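Long-range contacts in tRNA dimethylallyltransferase (Bacillus halodurans, PDB 3EXA), which probably transfers a dimethylallyl group from dimethylallyl diphosphate onto adenine 37 of tRNAs that read codons beginning with uridine: residues I109-L114 / S188-V193; E30-D35 / P83-I88. One frame throughout, in Å; residues are numbered along the deposited sequence.

Contact 1: I109-L114 / S188-V193; sequences IHQFNL and SPYNLV
Ile-109 CA lies at the edge of the Tyr-190 ring, near its plane, 4.4 Å from Tyr-190 CD1, while the imidazole of His-110 carries the CG1 branch of Ile-109 on one face and has the backbone N of Ser-188 at its edge. Beyond the rings, Ile-109 turns its other branch to Leu-192: CG2 comes within 3.3 Å of Leu-192 CD1, tighter than usual for two methyl groups. The fork at CB suits this place, because with chi1 at 67° CG1 goes to the imidazole and CG2 to the strand.

The one hydrogen bond across the contact runs from Ser-188 OG to Ile-109 O (2.9 Å), in the carbonyl plane with a C=O...donor angle of 152°. The same hydroxyl accepts from Tyr-190 N at 3.3 Å, closing an ST turn, so a small side chain able to donate and accept ties the turn to the backbone of Ile-109. Next to this bond, Pro-189 CG meets the aliphatic CG of Gln-111 at 3.7 Å, the two side chains crossing at about a right angle.

Gln-111 has positive phi and is the first residue to leave the helical path. The contact thus joins the last turn of helix 102-110 and the residues after it to the turn before strand 191-198 of the parallel sheet, within a P-loop NTPase-like alpha/beta fold.

Contact 2: E30-D35 / P83-I88; sequences EVISGD and PLITEI
Ile-32, Ile-88 and Glu-30 bury the most surface here, and Ile-88 touches both of the others. Ile-32 points from its strand toward the helix and ends against two isoleucines of the helix: its CD1 lies 3.6 Å from Ile-85 CG1, where the side chains cross at about a right angle, and its CG1 packs 3.9 Å from Ile-88 CD1. With CG1 beside the backbone N (chi1 -56°) and chi2 extended, the long branch of Ile-32 carries its terminal methyl to the helix. Leu-84 adds a looser touch through CB, 4.3 Å from Ile-32 CD1.

Glu-30 and Ile-88 run past each other in opposite directions. The methylenes of the glutamate serve as apolar surface, CB lying 3.8 Å from Ile-88 CD1 and CG 4.0 Å from Ile-88 CG2, and OE1 comes to 3.1 Å from Ile-88 CG1. The carboxylate is buried but does not lack partners: OE2 forms a salt bridge with Arg-93 and OE1 another with Arg-91, which probably favour its charged form. A long acidic residue therefore fits, apolar along its stem and ionic at its end. An alanine in place of Ile-88 would probably open a gap beside Ile-32 CG1 and deprive the stem of Glu-30 of its apolar support.

The axes of the strand and helix segments lie 10.0 Å apart at closest approach and run almost antiparallel, at 174°. The 83-88 part of helix 74-90 thus packs along strand 29-33 on one face of the parallel sheet. Strand 29-33 has strands 60-61 and 94-98 for neighbours, and Ile-85 and Ile-88 also reach Pro-95 on the latter, while Leu-84 touches His-61 on the former.

Overall arrangement
The centres of contacts 1 and 2 lie about 13 Å apart, and the two touch through Tyr-190, whose OH packs 3.5 Å from Ile-85 CD1. Both reach the same parallel sheet, contact 2 at strand 29-33 and contact 1 at strand 191-198, with strands 94-98 and 4-9 between them. Helix 74-90 bridges the interval: it supplies one side of contact 2, and its Thr-82 and Ile-85 also meet Tyr-190. Along the chain they come in series, contact 2 closing before contact 1 opens. Contact 1 then brings the chain back to the sheet after 73 intervening residues, about half of them helical and none in a strand. Parts of the alpha/beta fold well separated in sequence are thus packed against one another.

Contact 1: I109-L114 / S188-V193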
ATOM      1  N   ILE A 109     -11.603  21.698   3.814  1.00 25.28           N
ATOM      2  CA  ILE A 109     -11.160  22.981   3.319  1.00 26.59           C
ATOM      3  C   ILE A 109      -9.845  22.915   2.570  1.00 34.56           C
ATOM      4  O   ILE A 109      -9.450  23.890   1.934  1.00 43.49           O
ATOM      5  CB  ILE A 109     -11.021  24.012   4.447  1.00 25.30           C
ATOM      6  CG1 ILE A 109      -9.888  23.615   5.391  1.00 33.32           C
ATOM      7  CG2 ILE A 109     -12.317  24.124   5.205  1.00  8.93           C
ATOM      8  CD1 ILE A 109      -9.582  24.695   6.417  1.00 34.29           C
ATOM      9  N   HIS A 110      -9.162  21.777   2.641  1.00 30.37           N
ATOM     10  CA  HIS A 110      -7.882  21.627   1.955  1.00 29.27           C
ATOM     11  C   HIS A 110      -7.918  20.537   0.897  1.00 33.12           C
ATOM     12  O   HIS A 110      -6.965  20.369   0.139  1.00 35.40           O
ATOM     13  CB  HIS A 110      -6.769  21.323   2.964  1.00 19.29           C
ATOM     14  CG  HIS A 110      -6.410  22.485   3.835  1.00 25.35           C
ATOM     15  ND1 HIS A 110      -6.431  22.418   5.214  1.00 32.37           N
ATOM     16  CD2 HIS A 110      -6.007  23.742   3.529  1.00 32.20           C
ATOM     17  CE1 HIS A 110      -6.056  23.579   5.716  1.00 35.84           C
ATOM     18  NE2 HIS A 110      -5.791  24.402   4.715  1.00 35.03           N
ATOM     19  N   GLN A 111      -9.017  19.795   0.840  1.00 37.28           N
ATOM     20  CA  GLN A 111      -9.142  18.724  -0.142  1.00 42.05           C
ATOM     21  C   GLN A 111      -7.955  17.763  -0.089  1.00 43.47           C
ATOM     22  O   GLN A 111      -7.404  17.401  -1.129  1.00 43.86           O
ATOM     23  CB  GLN A 111      -9.245  19.308  -1.555  1.00 42.06           C
ATOM     24  CG  GLN A 111     -10.554  19.980  -1.860  1.00 43.26           C
ATOM     25  CD  GLN A 111     -11.731  19.059  -1.642  1.00 48.98           C
ATOM     26  OE1 GLN A 111     -12.141  18.804  -0.506  1.00 53.67           O
ATOM     27  NE2 GLN A 111     -12.281  18.544  -2.732  1.00 55.31           N
ATOM     28  N   PHE A 112      -7.561  17.349   1.114  1.00 46.79           N
ATOM     29  CA  PHE A 112      -6.438  16.421   1.265  1.00 49.26           C
ATOM     30  C   PHE A 112      -6.626  15.160   0.429  1.00 51.91           C
ATOM     31  O   PHE A 112      -7.722  14.602   0.372  1.00 43.68           O
ATOM     32  CB  PHE A 112      -6.258  16.009   2.730  1.00 48.71           C
ATOM     33  CG  PHE A 112      -5.725  17.098   3.614  1.00 43.05           C
ATOM     34  CD1 PHE A 112      -4.668  17.899   3.200  1.00 45.33           C
ATOM     35  CD2 PHE A 112      -6.255  17.294   4.884  1.00 44.89           C
ATOM     36  CE1 PHE A 112      -4.146  18.886   4.039  1.00 39.97           C
ATOM     37  CE2 PHE A 112      -5.740  18.276   5.732  1.00 37.00           C
ATOM     38  CZ  PHE A 112      -4.683  19.069   5.308  1.00 34.45           C
ATOM     39  N   ASN A 113      -5.548  14.710  -0.209  1.00 61.52           N
ATOM     40  CA  ASN A 113      -5.595  13.510  -1.041  1.00 70.04           C
ATOM     41  C   ASN A 113      -6.322  12.365  -0.344  1.00 73.50           C
ATOM     42  O   ASN A 113      -7.341  11.876  -0.836  1.00 78.72           O
ATOM     43  CB  ASN A 113      -4.183  13.037  -1.393  1.00 72.36           C
ATOM     44  CG  ASN A 113      -4.189  11.756  -2.217  1.00 79.35           C
ATOM     45  OD1 ASN A 113      -3.214  11.000  -2.225  1.00 81.61           O
ATOM     46  ND2 ASN A 113      -5.293  11.511  -2.922  1.00 81.38           N
ATOM     47  N   LEU A 114      -5.777  11.943   0.797  1.00 73.55           N
ATOM     48  CA  LEU A 114      -6.324  10.843   1.593  1.00 71.36           C
ATOM     49  C   LEU A 114      -6.251   9.521   0.832  1.00 69.07           C
ATOM     50  O   LEU A 114      -7.144   8.675   0.933  1.00 66.47           O
ATOM     51  CB  LEU A 114      -7.772  11.134   2.007  1.00 69.55           C
ATOM     52  CG  LEU A 114      -7.984  12.166   3.119  1.00 68.65           C
ATOM     53  CD1 LEU A 114      -9.472  12.341   3.348  1.00 69.14           C
ATOM     54  CD2 LEU A 114      -7.295  11.718   4.407  1.00 68.20           C
ATOM     55  N   SER A 188      -6.209  26.283   0.070  1.00 35.32           N
ATOM     56  CA  SER A 188      -7.631  26.021  -0.073  1.00 34.45           C
ATOM     57  C   SER A 188      -8.177  26.353  -1.456  1.00 34.62           C
ATOM     58  O   SER A 188      -7.917  27.429  -1.998  1.00 38.36           O
ATOM     59  CB  SER A 188      -8.430  26.819   0.951  1.00 32.47           C
ATOM     60  OG  SER A 188      -9.811  26.519   0.825  1.00 36.80           O
ATOM     61  N   PRO A 189      -8.952  25.429  -2.044  1.00 26.47           N
ATOM     62  CA  PRO A 189      -9.535  25.649  -3.364  1.00 26.91           C
ATOM     63  C   PRO A 189     -10.816  26.477  -3.287  1.00 27.90           C
ATOM     64  O   PRO A 189     -11.342  26.894  -4.313  1.00 36.13           O
ATOM     65  CB  PRO A 189      -9.814  24.234  -3.848  1.00 26.96           C
ATOM     66  CG  PRO A 189     -10.255  23.567  -2.584  1.00 25.98           C
ATOM     67  CD  PRO A 189      -9.172  24.036  -1.615  1.00 24.27           C
ATOM     68  N   TYR A 190     -11.330  26.704  -2.079  1.00 25.65           N
ATOM     69  CA  TYR A 190     -12.564  27.484  -1.921  1.00 26.26           C
ATOM     70  C   TYR A 190     -12.321  28.965  -1.601  1.00 23.11           C
ATOM     71  O   TYR A 190     -11.213  29.371  -1.233  1.00 22.59           O
ATOM     72  CB  TYR A 190     -13.445  26.909  -0.792  1.00 17.80           C
ATOM     73  CG  TYR A 190     -13.904  25.478  -0.955  1.00 23.28           C
ATOM     74  CD1 TYR A 190     -13.254  24.443  -0.302  1.00 20.39           C
ATOM     75  CD2 TYR A 190     -14.992  25.164  -1.770  1.00 28.23           C
ATOM     76  CE1 TYR A 190     -13.670  23.129  -0.452  1.00 29.32           C
ATOM     77  CE2 TYR A 190     -15.419  23.851  -1.932  1.00 28.01           C
ATOM     78  CZ  TYR A 190     -14.750  22.834  -1.268  1.00 32.20           C
ATOM     79  OH  TYR A 190     -15.158  21.527  -1.425  1.00 28.54           O
ATOM     80  N   ASN A 191     -13.375  29.762  -1.768  1.00 17.92           N
ATOM     81  CA  ASN A 191     -13.346  31.180  -1.418  1.00 26.15           C
ATOM     82  C   ASN A 191     -13.837  31.016   0.013  1.00 21.29           C
ATOM     83  O   ASN A 191     -15.033  31.137   0.290  1.00 23.06           O
ATOM     84  CB  ASN A 191     -14.377  31.969  -2.241  1.00 27.14           C
ATOM     85  CG  ASN A 191     -14.497  33.422  -1.802  1.00 25.49           C
ATOM     86  OD1 ASN A 191     -14.049  33.799  -0.713  1.00 22.32           O
ATOM     87  ND2 ASN A 191     -15.125  34.240  -2.640  1.00 19.77           N
ATOM     88  N   LEU A 192     -12.910  30.690   0.904  1.00 23.72           N
ATOM     89  CA  LEU A 192     -13.251  30.440   2.289  1.00 16.53           C
ATOM     90  C   LEU A 192     -13.101  31.602   3.257  1.00 21.69           C
ATOM     91  O   LEU A 192     -12.180  32.421   3.161  1.00 20.09           O
ATOM     92  CB  LEU A 192     -12.449  29.237   2.802  1.00 19.93           C
ATOM     93  CG  LEU A 192     -12.694  28.727   4.237  1.00 25.54           C
ATOM     94  CD1 LEU A 192     -12.319  27.273   4.319  1.00 20.26           C
ATOM     95  CD2 LEU A 192     -11.877  29.536   5.239  1.00 31.03           C
ATOM     96  N   VAL A 193     -14.057  31.652   4.181  1.00 21.52           N
ATOM     97  CA  VAL A 193     -14.115  32.618   5.260  1.00 18.37           C
ATOM     98  C   VAL A 193     -14.345  31.742   6.495  1.00 20.97           C
ATOM     99  O   VAL A 193     -15.362  31.046   6.617  1.00 25.36           O
ATOM    100  CB  VAL A 193     -15.283  33.617   5.091  1.00 21.31           C
ATOM    101  CG1 VAL A 193     -15.373  34.525   6.310  1.00 20.35           C
ATOM    102  CG2 VAL A 193     -15.065  34.463   3.843  1.00 19.46           C
TER

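Contact 2: E30-D35 / P83-I88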
ATOM      1  N   GLU A  30     -27.016  26.755   3.511  1.00 15.04           N
ATOM      2  CA  GLU A  30     -27.378  25.459   4.077  1.00 20.17           C
ATOM      3  C   GLU A  30     -26.244  25.033   4.996  1.00 22.63           C
ATOM      4  O   GLU A  30     -25.099  25.420   4.773  1.00 28.64           O
ATOM      5  CB  GLU A  30     -27.574  24.421   2.979  1.00 19.10           C
ATOM      6  CG  GLU A  30     -28.487  24.883   1.872  1.00 23.84           C
ATOM      7  CD  GLU A  30     -28.997  23.730   1.034  1.00 27.81           C
ATOM      8  OE1 GLU A  30     -28.288  22.710   0.919  1.00 29.51           O
ATOM      9  OE2 GLU A  30     -30.111  23.841   0.486  1.00 31.61           O
ATOM     10  N   VAL A  31     -26.534  24.243   6.027  1.00 14.54           N
ATOM     11  CA  VAL A  31     -25.462  23.850   6.937  1.00  6.99           C
ATOM     12  C   VAL A  31     -24.967  22.434   6.783  1.00 11.69           C
ATOM     13  O   VAL A  31     -25.751  21.487   6.716  1.00 16.33           O
ATOM     14  CB  VAL A  31     -25.852  24.011   8.429  1.00 10.39           C
ATOM     15  CG1 VAL A  31     -24.674  23.596   9.306  1.00  4.58           C
ATOM     16  CG2 VAL A  31     -26.264  25.440   8.733  1.00  1.00           C
ATOM     17  N   ILE A  32     -23.653  22.284   6.730  1.00  8.83           N
ATOM     18  CA  ILE A  32     -23.070  20.959   6.655  1.00  9.57           C
ATOM     19  C   ILE A  32     -22.460  20.736   8.028  1.00 19.18           C
ATOM     20  O   ILE A  32     -21.543  21.463   8.430  1.00 17.53           O
ATOM     21  CB  ILE A  32     -21.959  20.861   5.622  1.00 20.45           C
ATOM     22  CG1 ILE A  32     -22.480  21.301   4.252  1.00 19.84           C
ATOM     23  CG2 ILE A  32     -21.451  19.428   5.581  1.00 20.29           C
ATOM     24  CD1 ILE A  32     -21.416  21.286   3.179  1.00 19.65           C
ATOM     25  N   SER A  33     -22.979  19.742   8.746  1.00 15.84           N
ATOM     26  CA  SER A  33     -22.508  19.419  10.085  1.00 20.34           C
ATOM     27  C   SER A  33     -21.099  18.864  10.034  1.00 24.56           C
ATOM     28  O   SER A  33     -20.839  17.883   9.343  1.00 17.86           O
ATOM     29  CB  SER A  33     -23.429  18.393  10.748  1.00 18.64           C
ATOM     30  OG  SER A  33     -22.914  18.018  12.022  1.00 22.34           O
ATOM     31  N   GLY A  34     -20.188  19.499  10.762  1.00 25.87           N
ATOM     32  CA  GLY A  34     -18.815  19.029  10.768  1.00 24.85           C
ATOM     33  C   GLY A  34     -18.514  18.140  11.959  1.00 26.70           C
ATOM     34  O   GLY A  34     -17.395  17.651  12.100  1.00 34.63           O
ATOM     35  N   ASP A  35     -19.512  17.921  12.812  1.00 28.05           N
ATOM     36  CA  ASP A  35     -19.351  17.102  14.011  1.00 24.42           C
ATOM     37  C   ASP A  35     -19.603  15.618  13.733  1.00 22.03           C
ATOM     38  O   ASP A  35     -20.742  15.174  13.626  1.00 26.41           O
ATOM     39  CB  ASP A  35     -20.294  17.628  15.100  1.00 26.88           C
ATOM     40  CG  ASP A  35     -20.239  16.816  16.372  1.00 25.97           C
ATOM     41  OD1 ASP A  35     -20.674  17.339  17.417  1.00 31.01           O
ATOM     42  OD2 ASP A  35     -19.773  15.661  16.334  1.00 25.24           O
ATOM     43  N   PRO A  83     -18.871  16.897  -2.318  1.00 23.32           N
ATOM     44  CA  PRO A  83     -19.946  16.934  -3.314  1.00 25.14           C
ATOM     45  C   PRO A  83     -21.133  17.789  -2.857  1.00 30.50           C
ATOM     46  O   PRO A  83     -21.780  18.464  -3.667  1.00 23.50           O
ATOM     47  CB  PRO A  83     -20.322  15.460  -3.473  1.00 25.71           C
ATOM     48  CG  PRO A  83     -19.045  14.740  -3.131  1.00 26.28           C
ATOM     49  CD  PRO A  83     -18.560  15.514  -1.928  1.00 24.09           C
ATOM     50  N   LEU A  84     -21.413  17.768  -1.555  1.00 33.96           N
ATOM     51  CA  LEU A  84     -22.532  18.534  -1.007  1.00 28.44           C
ATOM     52  C   LEU A  84     -22.341  20.032  -1.184  1.00 25.62           C
ATOM     53  O   LEU A  84     -23.296  20.754  -1.455  1.00 28.60           O
ATOM     54  CB  LEU A  84     -22.734  18.205   0.473  1.00 24.08           C
ATOM     55  CG  LEU A  84     -24.091  17.578   0.815  1.00 29.43           C
ATOM     56  CD1 LEU A  84     -24.100  17.141   2.266  1.00 33.39           C
ATOM     57  CD2 LEU A  84     -25.205  18.566   0.549  1.00 22.06           C
ATOM     58  N   ILE A  85     -21.111  20.503  -1.027  1.00 19.62           N
ATOM     59  CA  ILE A  85     -20.837  21.923  -1.192  1.00 13.91           C
ATOM     60  C   ILE A  85     -21.210  22.358  -2.602  1.00 19.17           C
ATOM     61  O   ILE A  85     -21.729  23.457  -2.809  1.00 22.15           O
ATOM     62  CB  ILE A  85     -19.365  22.219  -0.927  1.00 14.77           C
ATOM     63  CG1 ILE A  85     -19.108  22.159   0.581  1.00 17.24           C
ATOM     64  CG2 ILE A  85     -18.970  23.553  -1.516  1.00  7.29           C
ATOM     65  CD1 ILE A  85     -17.639  22.218   0.945  1.00 31.06           C
ATOM     66  N   THR A  86     -20.959  21.481  -3.568  1.00 24.86           N
ATOM     67  CA  THR A  86     -21.279  21.759  -4.963  1.00 23.32           C
ATOM     68  C   THR A  86     -22.788  21.730  -5.181  1.00 22.85           C
ATOM     69  O   THR A  86     -23.326  22.568  -5.896  1.00 25.13           O
ATOM     70  CB  THR A  86     -20.632  20.727  -5.905  1.00 21.36           C
ATOM     71  OG1 THR A  86     -19.221  20.688  -5.668  1.00 23.93           O
ATOM     72  CG2 THR A  86     -20.875  21.109  -7.366  1.00 19.36           C
ATOM     73  N   GLU A  87     -23.465  20.766  -4.563  1.00 25.45           N
ATOM     74  CA  GLU A  87     -24.913  20.638  -4.704  1.00 29.21           C
ATOM     75  C   GLU A  87     -25.622  21.839  -4.073  1.00 30.32           C
ATOM     76  O   GLU A  87     -26.694  22.251  -4.519  1.00 30.48           O
ATOM     77  CB  GLU A  87     -25.387  19.326  -4.060  1.00 30.39           C
ATOM     78  CG  GLU A  87     -24.817  18.062  -4.724  1.00 31.47           C
ATOM     79  CD  GLU A  87     -24.967  16.806  -3.864  1.00 27.31           C
ATOM     80  OE1 GLU A  87     -26.089  16.538  -3.381  1.00 27.05           O
ATOM     81  OE2 GLU A  87     -23.960  16.081  -3.685  1.00 28.70           O
ATOM     82  N   ILE A  88     -25.014  22.399  -3.031  1.00 28.26           N
ATOM     83  CA  ILE A  88     -25.563  23.568  -2.358  1.00 19.92           C
ATOM     84  C   ILE A  88     -25.355  24.791  -3.260  1.00 23.81           C
ATOM     85  O   ILE A  88     -26.199  25.692  -3.310  1.00 21.57           O
ATOM     86  CB  ILE A  88     -24.878  23.774  -0.983  1.00 23.43           C
ATOM     87  CG1 ILE A  88     -25.297  22.636  -0.042  1.00 19.68           C
ATOM     88  CG2 ILE A  88     -25.240  25.146  -0.398  1.00 17.00           C
ATOM     89  CD1 ILE A  88     -24.614  22.656   1.317  1.00 13.37           C
TER